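Local coordinates for Alpha/beta hydrolase fold-3 domain protein (Sulfolobus islandicus, PDB 5LK6) that probably hydrolyses carboxylic ester bonds as a thermostable lipase or carboxylesterase of the alpha/beta hydrolase fold, at residues V17-A22 with R200-W205; N68-V73 with G141-A146; V267-V272 with R287-L292. All coordinates share one frame; numbering follows the deposited sequence.

Contact 1. Residues V17-A22 with R200-W205; sequences VPIGKA and REHIEW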
loop_
_atom_site.group_PDB
_atom_site.type_symbol
_atom_site.label_atom_id
_atom_site.label_comp_id
_atom_site.label_asym_id
_atom_site.label_seq_id
_atom_site.Cartn_x
_atom_site.Cartn_y
_atom_site.Cartn_z
ATOM N N VAL A 17 -24.395 4.858 -7.397
ATOM C CA VAL A 17 -25.004 6.094 -6.961
ATOM C C VAL A 17 -25.390 6.829 -8.246
ATOM O O VAL A 17 -24.495 7.230 -9.008
ATOM C CB VAL A 17 -24.058 6.928 -6.104
ATOM C CG1 VAL A 17 -24.781 8.169 -5.638
ATOM C CG2 VAL A 17 -23.568 6.119 -4.918
ATOM N N PRO A 18 -26.715 6.989 -8.499
ATOM C CA PRO A 18 -27.213 7.537 -9.802
ATOM C C PRO A 18 -27.061 9.044 -9.967
ATOM O O PRO A 18 -28.046 9.716 -10.242
ATOM C CB PRO A 18 -28.694 7.137 -9.807
ATOM C CG PRO A 18 -29.060 7.089 -8.330
ATOM C CD PRO A 18 -27.830 6.659 -7.564
ATOM N N ILE A 19 -25.832 9.547 -9.831
ATOM C CA ILE A 19 -25.460 10.965 -9.964
ATOM C C ILE A 19 -25.914 11.504 -11.316
ATOM O O ILE A 19 -25.715 10.859 -12.353
ATOM C CB ILE A 19 -23.919 11.117 -9.930
ATOM C CG1 ILE A 19 -23.309 10.657 -8.604
ATOM C CG2 ILE A 19 -23.461 12.531 -10.243
ATOM C CD1 ILE A 19 -23.963 11.264 -7.408
ATOM N N GLY A 20 -26.538 12.677 -11.307
ATOM C CA GLY A 20 -27.098 13.241 -12.528
ATOM C C GLY A 20 -28.339 12.569 -13.120
ATOM O O GLY A 20 -28.770 13.027 -14.148
ATOM N N LYS A 21 -28.890 11.492 -12.524
ATOM C CA LYS A 21 -30.167 10.860 -12.946
ATOM C C LYS A 21 -31.207 10.910 -11.839
ATOM O O LYS A 21 -32.259 10.298 -11.950
ATOM C CB LYS A 21 -29.999 9.362 -13.335
ATOM C CG LYS A 21 -28.949 9.021 -14.398
ATOM C CD LYS A 21 -29.249 9.679 -15.753
ATOM C CE LYS A 21 -28.131 9.451 -16.769
ATOM N NZ LYS A 21 -28.183 10.531 -17.797
ATOM N N ALA A 22 -30.896 11.571 -10.740
ATOM C CA ALA A 22 -31.791 11.688 -9.574
ATOM C C ALA A 22 -31.484 13.014 -8.909
ATOM O O ALA A 22 -30.439 13.661 -9.189
ATOM C CB ALA A 22 -31.585 10.539 -8.606
ATOM N N ARG A 200 -17.365 9.655 -16.114
ATOM C CA ARG A 200 -17.086 10.977 -16.625
ATOM C C ARG A 200 -18.344 11.869 -16.452
ATOM O O ARG A 200 -18.216 13.018 -16.048
ATOM C CB ARG A 200 -16.638 10.926 -18.084
ATOM C CG ARG A 200 -15.773 12.088 -18.571
ATOM C CD ARG A 200 -15.998 12.259 -20.061
ATOM N NE ARG A 200 -14.839 12.788 -20.809
ATOM C CZ ARG A 200 -14.123 12.142 -21.761
ATOM N NH1 ARG A 200 -14.366 10.839 -22.144
ATOM N NH2 ARG A 200 -13.130 12.838 -22.351
ATOM N N GLU A 201 -19.537 11.337 -16.724
ATOM C CA GLU A 201 -20.765 12.091 -16.537
ATOM C C GLU A 201 -20.876 12.517 -15.089
ATOM O O GLU A 201 -21.318 13.635 -14.839
ATOM C CB GLU A 201 -22.018 11.311 -16.963
ATOM C CG GLU A 201 -22.406 11.590 -18.398
ATOM C CD GLU A 201 -23.606 10.779 -18.886
ATOM O OE1 GLU A 201 -24.526 10.522 -18.039
ATOM O OE2 GLU A 201 -23.593 10.436 -20.125
ATOM N N HIS A 202 -20.485 11.642 -14.143
ATOM C CA HIS A 202 -20.555 12.044 -12.757
ATOM C C HIS A 202 -19.602 13.231 -12.508
ATOM O O HIS A 202 -19.959 14.217 -11.868
ATOM C CB HIS A 202 -20.212 10.976 -11.763
ATOM C CG HIS A 202 -21.087 9.776 -11.754
ATOM N ND1 HIS A 202 -22.254 9.655 -12.482
ATOM C CD2 HIS A 202 -20.928 8.603 -11.108
ATOM C CE1 HIS A 202 -22.764 8.450 -12.307
ATOM N NE2 HIS A 202 -21.977 7.796 -11.477
ATOM N N ILE A 203 -18.382 13.133 -12.994
ATOM C CA ILE A 203 -17.415 14.197 -12.753
ATOM C C ILE A 203 -17.958 15.512 -13.299
ATOM O O ILE A 203 -17.901 16.532 -12.598
ATOM C CB ILE A 203 -16.038 13.845 -13.355
ATOM C CG1 ILE A 203 -15.424 12.635 -12.595
ATOM C CG2 ILE A 203 -15.077 15.039 -13.279
ATOM C CD1 ILE A 203 -14.450 11.814 -13.417
ATOM N N GLU A 204 -18.519 15.476 -14.514
ATOM C CA GLU A 204 -19.111 16.659 -15.146
ATOM C C GLU A 204 -20.275 17.221 -14.333
ATOM O O GLU A 204 -20.337 18.426 -14.065
ATOM C CB GLU A 204 -19.495 16.378 -16.607
ATOM C CG GLU A 204 -18.255 16.398 -17.511
ATOM C CD GLU A 204 -18.391 15.772 -18.915
ATOM O OE1 GLU A 204 -19.464 15.200 -19.271
ATOM O OE2 GLU A 204 -17.362 15.821 -19.653
ATOM N N TRP A 205 -21.155 16.340 -13.868
ATOM C CA TRP A 205 -22.286 16.736 -13.035
ATOM C C TRP A 205 -21.889 17.429 -11.721
ATOM O O TRP A 205 -22.357 18.519 -11.424
ATOM C CB TRP A 205 -23.157 15.542 -12.742
ATOM C CG TRP A 205 -24.444 15.985 -12.070
ATOM C CD1 TRP A 205 -25.609 16.393 -12.684
ATOM C CD2 TRP A 205 -24.671 16.090 -10.669
ATOM N NE1 TRP A 205 -26.537 16.744 -11.732
ATOM C CE2 TRP A 205 -25.982 16.548 -10.489
ATOM C CE3 TRP A 205 -23.902 15.815 -9.555
ATOM C CZ2 TRP A 205 -26.526 16.742 -9.231
ATOM C CZ3 TRP A 205 -24.457 15.987 -8.308
ATOM C CH2 TRP A 205 -25.748 16.462 -8.155
#

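Contact 2. Residues N68-V73 with G141-A146; sequences NGPYGV and GKMGVA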
loop_
_atom_site.group_PDB
_atom_site.type_symbol
_atom_site.label_atom_id
_atom_site.label_comp_id
_atom_site.label_asym_id
_atom_site.label_seq_id
_atom_site.Cartn_x
_atom_site.Cartn_y
_atom_site.Cartn_z
ATOM N N ASN A 68 -4.009 6.173 24.903
ATOM C CA ASN A 68 -3.819 7.366 25.715
ATOM C C ASN A 68 -3.096 8.328 24.846
ATOM O O ASN A 68 -2.346 7.916 23.955
ATOM C CB ASN A 68 -2.893 7.118 26.937
ATOM C CG ASN A 68 -3.425 6.058 27.899
ATOM O OD1 ASN A 68 -4.444 6.263 28.586
ATOM N ND2 ASN A 68 -2.727 4.916 27.955
ATOM N N GLY A 69 -3.257 9.606 25.157
ATOM C CA GLY A 69 -2.494 10.657 24.507
ATOM C C GLY A 69 -1.084 10.679 25.054
ATOM O O GLY A 69 -0.721 9.762 25.761
ATOM N N PRO A 70 -0.279 11.687 24.725
ATOM C CA PRO A 70 -0.606 12.694 23.715
ATOM C C PRO A 70 -0.725 12.154 22.229
ATOM O O PRO A 70 -0.102 11.171 21.859
ATOM C CB PRO A 70 0.554 13.710 23.857
ATOM C CG PRO A 70 1.677 12.954 24.480
ATOM C CD PRO A 70 1.164 11.610 24.957
ATOM N N TYR A 71 -1.493 12.868 21.405
ATOM C CA TYR A 71 -1.921 12.431 20.085
ATOM C C TYR A 71 -1.403 13.318 18.940
ATOM O O TYR A 71 -0.956 14.476 19.133
ATOM C CB TYR A 71 -3.409 12.476 20.047
ATOM C CG TYR A 71 -4.131 11.688 21.107
ATOM C CD1 TYR A 71 -4.045 10.288 21.166
ATOM C CD2 TYR A 71 -4.975 12.337 22.019
ATOM C CE1 TYR A 71 -4.782 9.543 22.102
ATOM C CE2 TYR A 71 -5.744 11.627 22.964
ATOM C CZ TYR A 71 -5.658 10.228 23.019
ATOM O OH TYR A 71 -6.443 9.554 23.982
ATOM N N GLY A 72 -1.393 12.738 17.739
ATOM C CA GLY A 72 -1.351 13.533 16.503
ATOM C C GLY A 72 -2.808 13.716 16.132
ATOM O O GLY A 72 -3.692 12.922 16.559
ATOM N N VAL A 73 -3.074 14.769 15.360
ATOM C CA VAL A 73 -4.464 15.077 14.909
ATOM C C VAL A 73 -4.560 15.056 13.389
ATOM O O VAL A 73 -3.801 15.742 12.693
ATOM C CB VAL A 73 -4.972 16.440 15.406
ATOM C CG1 VAL A 73 -6.441 16.637 15.018
ATOM C CG2 VAL A 73 -4.823 16.539 16.897
ATOM N N GLY A 141 -2.969 17.444 21.341
ATOM C CA GLY A 141 -2.332 17.190 20.063
ATOM C C GLY A 141 -0.908 17.638 19.982
ATOM O O GLY A 141 -0.514 18.274 19.003
ATOM N N LYS A 142 -0.097 17.301 20.969
ATOM C CA LYS A 142 1.329 17.727 20.934
ATOM C C LYS A 142 2.004 17.251 19.677
ATOM O O LYS A 142 2.909 17.895 19.237
ATOM C CB LYS A 142 2.200 17.247 22.157
ATOM C CG LYS A 142 2.091 18.030 23.484
ATOM C CD LYS A 142 0.878 17.604 24.352
ATOM C CE LYS A 142 -0.417 18.421 24.133
ATOM N NZ LYS A 142 -0.846 19.159 25.367
ATOM N N MET A 143 1.619 16.104 19.105
ATOM C CA MET A 143 2.431 15.532 17.987
ATOM C C MET A 143 2.112 16.168 16.624
ATOM O O MET A 143 2.758 15.847 15.637
ATOM C CB MET A 143 2.317 14.004 17.874
ATOM C CG MET A 143 2.189 13.204 19.174
ATOM S SD MET A 143 3.500 13.322 20.395
ATOM C CE MET A 143 5.026 13.512 19.430
ATOM N N GLY A 144 1.101 17.031 16.567
ATOM C CA GLY A 144 0.890 17.895 15.414
ATOM C C GLY A 144 -0.292 17.491 14.556
ATOM O O GLY A 144 -1.120 16.658 14.938
ATOM N N VAL A 145 -0.390 18.098 13.390
ATOM C CA VAL A 145 -1.572 17.892 12.581
ATOM C C VAL A 145 -1.223 17.506 11.155
ATOM O O VAL A 145 -0.276 18.064 10.549
ATOM C CB VAL A 145 -2.662 19.013 12.791
ATOM C CG1 VAL A 145 -2.083 20.284 13.337
ATOM C CG2 VAL A 145 -3.554 19.275 11.583
ATOM N N ALA A 146 -1.924 16.472 10.680
ATOM C CA ALA A 146 -1.879 16.049 9.301
ATOM C C ALA A 146 -3.277 16.268 8.732
ATOM O O ALA A 146 -4.238 16.476 9.493
ATOM C CB ALA A 146 -1.499 14.568 9.221
#

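Contact 3. Residues V267-V272 with R287-L292; sequences VRFNNV and RDAISL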
loop_
_atom_site.group_PDB
_atom_site.type_symbol
_atom_site.label_atom_id
_atom_site.label_comp_id
_atom_site.label_asym_id
_atom_site.label_seq_id
_atom_site.Cartn_x
_atom_site.Cartn_y
_atom_site.Cartn_z
ATOM N N VAL A 267 0.936 4.972 -4.174
ATOM C CA VAL A 267 0.563 3.585 -4.214
ATOM C C VAL A 267 -0.678 3.396 -5.074
ATOM O O VAL A 267 -1.695 4.014 -4.822
ATOM C CB VAL A 267 0.335 3.056 -2.783
ATOM C CG1 VAL A 267 -0.267 1.673 -2.846
ATOM C CG2 VAL A 267 1.678 2.914 -2.069
ATOM N N ARG A 268 -0.614 2.539 -6.087
ATOM C CA ARG A 268 -1.785 2.207 -6.867
ATOM C C ARG A 268 -2.371 0.892 -6.440
ATOM O O ARG A 268 -1.737 -0.144 -6.578
ATOM C CB ARG A 268 -1.441 2.120 -8.339
ATOM C CG ARG A 268 -2.633 1.759 -9.237
ATOM C CD ARG A 268 -2.144 1.314 -10.581
ATOM N NE ARG A 268 -1.784 2.429 -11.400
ATOM C CZ ARG A 268 -1.554 2.365 -12.703
ATOM N NH1 ARG A 268 -1.622 1.233 -13.328
ATOM N NH2 ARG A 268 -1.227 3.441 -13.388
ATOM N N PHE A 269 -3.622 0.932 -5.994
ATOM C CA PHE A 269 -4.342 -0.264 -5.608
ATOM C C PHE A 269 -4.917 -0.801 -6.895
ATOM O O PHE A 269 -5.860 -0.223 -7.471
ATOM C CB PHE A 269 -5.413 0.033 -4.545
ATOM C CG PHE A 269 -4.850 0.108 -3.137
ATOM C CD1 PHE A 269 -4.036 1.155 -2.756
ATOM C CD2 PHE A 269 -5.076 -0.905 -2.224
ATOM C CE1 PHE A 269 -3.487 1.206 -1.489
ATOM C CE2 PHE A 269 -4.521 -0.874 -0.942
ATOM C CZ PHE A 269 -3.724 0.185 -0.571
ATOM N N ASN A 270 -4.317 -1.903 -7.353
ATOM C CA ASN A 270 -4.824 -2.672 -8.501
ATOM C C ASN A 270 -6.209 -3.364 -8.362
ATOM O O ASN A 270 -6.654 -3.697 -7.254
ATOM C CB ASN A 270 -3.800 -3.675 -8.921
ATOM C CG ASN A 270 -2.522 -3.007 -9.378
ATOM O OD1 ASN A 270 -2.571 -1.972 -10.057
ATOM N ND2 ASN A 270 -1.374 -3.561 -8.978
ATOM N N ASN A 271 -6.860 -3.562 -9.508
ATOM C CA ASN A 271 -8.080 -4.343 -9.598
ATOM C C ASN A 271 -9.350 -3.698 -8.948
ATOM O O ASN A 271 -10.368 -4.381 -8.859
ATOM C CB ASN A 271 -7.865 -5.744 -9.008
ATOM C CG ASN A 271 -6.493 -6.334 -9.342
ATOM O OD1 ASN A 271 -5.621 -6.551 -8.471
ATOM N ND2 ASN A 271 -6.300 -6.594 -10.601
ATOM N N VAL A 272 -9.283 -2.425 -8.519
ATOM C CA VAL A 272 -10.385 -1.786 -7.809
ATOM C C VAL A 272 -10.794 -0.462 -8.415
ATOM O O VAL A 272 -10.158 0.083 -9.358
ATOM C CB VAL A 272 -10.088 -1.552 -6.306
ATOM C CG1 VAL A 272 -9.758 -2.870 -5.604
ATOM C CG2 VAL A 272 -9.002 -0.515 -6.109
ATOM N N ARG A 287 -9.839 -2.271 3.383
ATOM C CA ARG A 287 -9.290 -2.508 4.743
ATOM C C ARG A 287 -7.785 -2.344 4.726
ATOM O O ARG A 287 -7.184 -1.749 5.630
ATOM C CB ARG A 287 -9.655 -3.898 5.264
ATOM C CG ARG A 287 -11.147 -4.098 5.521
ATOM C CD ARG A 287 -11.360 -5.521 6.014
ATOM N NE ARG A 287 -12.772 -5.890 6.143
ATOM C CZ ARG A 287 -13.565 -5.540 7.172
ATOM N NH1 ARG A 287 -13.126 -4.759 8.159
ATOM N NH2 ARG A 287 -14.844 -5.913 7.195
ATOM N N ASP A 288 -7.183 -2.851 3.656
ATOM C CA ASP A 288 -5.718 -2.763 3.496
ATOM C C ASP A 288 -5.264 -1.338 3.287
ATOM O O ASP A 288 -4.277 -0.945 3.853
ATOM C CB ASP A 288 -5.211 -3.726 2.422
ATOM C CG ASP A 288 -5.506 -5.188 2.771
ATOM O OD1 ASP A 288 -5.636 -5.533 3.972
ATOM O OD2 ASP A 288 -5.594 -6.006 1.828
ATOM N N ALA A 289 -6.019 -0.552 2.541
ATOM C CA ALA A 289 -5.740 0.872 2.390
ATOM C C ALA A 289 -5.878 1.615 3.698
ATOM O O ALA A 289 -5.124 2.536 3.980
ATOM C CB ALA A 289 -6.688 1.483 1.380
ATOM N N ILE A 290 -6.879 1.246 4.482
ATOM C CA ILE A 290 -7.054 1.855 5.812
ATOM C C ILE A 290 -5.851 1.538 6.715
ATOM O O ILE A 290 -5.302 2.430 7.353
ATOM C CB ILE A 290 -8.378 1.442 6.468
ATOM C CG1 ILE A 290 -9.520 2.107 5.711
ATOM C CG2 ILE A 290 -8.420 1.893 7.928
ATOM C CD1 ILE A 290 -10.878 1.425 5.868
ATOM N N SER A 291 -5.450 0.276 6.724
ATOM C CA SER A 291 -4.233 -0.136 7.360
ATOM C C SER A 291 -3.015 0.657 6.900
ATOM O O SER A 291 -2.237 1.119 7.731
ATOM C CB SER A 291 -3.985 -1.605 7.077
ATOM O OG SER A 291 -4.838 -2.434 7.815
ATOM N N LEU A 292 -2.842 0.849 5.588
ATOM C CA LEU A 292 -1.698 1.669 5.085
ATOM C C LEU A 292 -1.695 3.070 5.682
ATOM O O LEU A 292 -0.690 3.526 6.194
ATOM C CB LEU A 292 -1.681 1.744 3.560
ATOM C CG LEU A 292 -0.519 2.485 2.882
ATOM C CD1 LEU A 292 0.790 1.834 3.240
ATOM C CD2 LEU A 292 -0.733 2.395 1.399
#

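Contact 1. Residues V17-A22 with R200-W205
The CA of Gly20 sits over the face of the Trp205 five-membered ring, 3.7 Å from the ring centroid and 18° off the normal, a CH-pi contact made by backbone rather than by a side chain. One helical turn earlier, the imidazole of His202 receives Ile19 in the same manner. Here CB of Ile19 comes over the ring face, 3.6 Å from the centroid of His202 and displaced toward the rim near ND1. Two rings of one helix thus grip adjacent residues of the loop. Ile19 serves both: with chi1 at -62°, CG1 stays beside the backbone N and its CG2 branch is thrown across to the six-membered side of the indole, where CG2 of Ile19 is 3.4 Å from CE3 of Trp205. The indole in turn is swung toward the loop because its CG stands opposite the backbone N (chi1 -171°).

The loop offers this surface because it is folded into a type II beta turn from Pro18 to Lys21, closed by Lys21 N to Pro18 O at 3.0 Å; Gly20 takes the third position, where positive phi suits glycine. At the exposed border Lys21, bent at chi2, brings NZ to 3.7 Å from OE1 of Glu201, a long salt bridge. Behind the turn, Pro18 and Ile19 rest on Ile30 and Val27 of helix 24-36, while Val83 touches the indole. The contact therefore clamps the N-terminal region against helix 200-210, an arrangement consistent with the helical cap of hormone-sensitive-lipase-like esterases, which combines N-terminal helices with an insertion after a central strand of the alpha/beta hydrolase core.

Contact 2. Residues N68-V73 with G141-A146
Val73 and Val145 lie side by side on one face of the sheet, their CB atoms 4.3 Å apart, and the backbone between them is firmly laced. N of Val73 donates to O of Gly144 at 2.8 Å, almost straight at 165°, and O of Val73 accepts from N of Ala146, also at 2.8 Å. Because Val73 thus bonds to the residues before and after Val145, this is a parallel register. Around the valines the core closes in, with Val132 and Tyr133 of helix 120-133 on their side and Leu297 and Phe301 of helix 285-302 against Ala146.

Just before the strands settle into this pairing, the second segment makes a type I turn, Gly141 to Gly144. O of Tyr71 still holds N of Met143 at 3.0 Å, but the donor stands 35° out of the carbonyl plane, and CG of Met143 lies 3.4 Å from the same oxygen. Beyond it the contact frays at the surface: CB of exposed Pro70 merely brushes CD of exposed Lys142, 3.9 Å away, while the lysine chain bends off. Tyr71 turns from this side, its hydroxyl bonded to Ala67 O. Such neighbouring parallel strands form the centre of the alpha/beta hydrolase sheet, and strand 144-150 leads into the probable nucleophile elbow.

Contact 3. Residues V267-V272 with R287-L292
The outermost strand of the sheet within this chain and the C-terminal helix that packs on it meet where Phe269 reaches across to Ala289. The two elements run nearly antiparallel, 163° between their directions, with short-segment axes 11.0 Å apart at closest approach. That distance is bridged by side chains. Phe269 has chi1 at -82°, which keeps CG beside the backbone N and aims the far end of the ring at the helix: CZ of Phe269 lies 3.6 Å from CA of Ala289 and 3.8 Å from its CB. The methyl of Ala289 stands 4.2 Å from the ring centroid and 30° off the normal, an off-centre CH-pi contact. Leu292, one turn further along, meets the edge of the same ring, near its plane, with CD2 4.2 Å from CE1 of Phe269. Its CD2 also touches Val267, whose CG2 is 4.3 Å away, so this one leucine branch meets two residues of the strand. Ile239 of the adjacent strand and Phe276, its ring inclined to the phenyl, also touch Phe269.

Were Phe269 an alanine, strand and helix would probably be left with a gap, and Ala289 and the CD2 branch of Leu292 would lose the ring they pack on. Asp288 only skirts the phenyl, mainly with its backbone, and its carboxylate turns to the second subunit, with a salt bridge to Arg299 and a hydrogen bond to Thr265 of that chain. Residues Val267 to Phe269 also pair antiparallel with a strand of the second subunit. Here, then, the strand outermost in this chain, backed by a C-terminal helix, carries the alpha/beta hydrolase sheet across a dimer interface, with the same helix supplying the Asp288 salt bridge.

From the N terminus, 17-22 is the first segment, but its partner 200-205 comes only after 177 intervening residues. Inside that long loop contact 2 opens at 68-73 and closes at 141-146, so it is nested within contact 1 without touching it; their centres lie about 38 Å apart, on opposite sides of the chain's centre. Contact 3 follows in series, closing a short loop from 267-272 to 287-292. Contact 1 ties the N-terminal region to helix 200-210, probably part of the cap, contact 2 joins neighbouring strands inside the sheet, and contact 3 fastens the C-terminal helix to the strand of that sheet outermost in this chain, about 25 Å from contact 2 between centres.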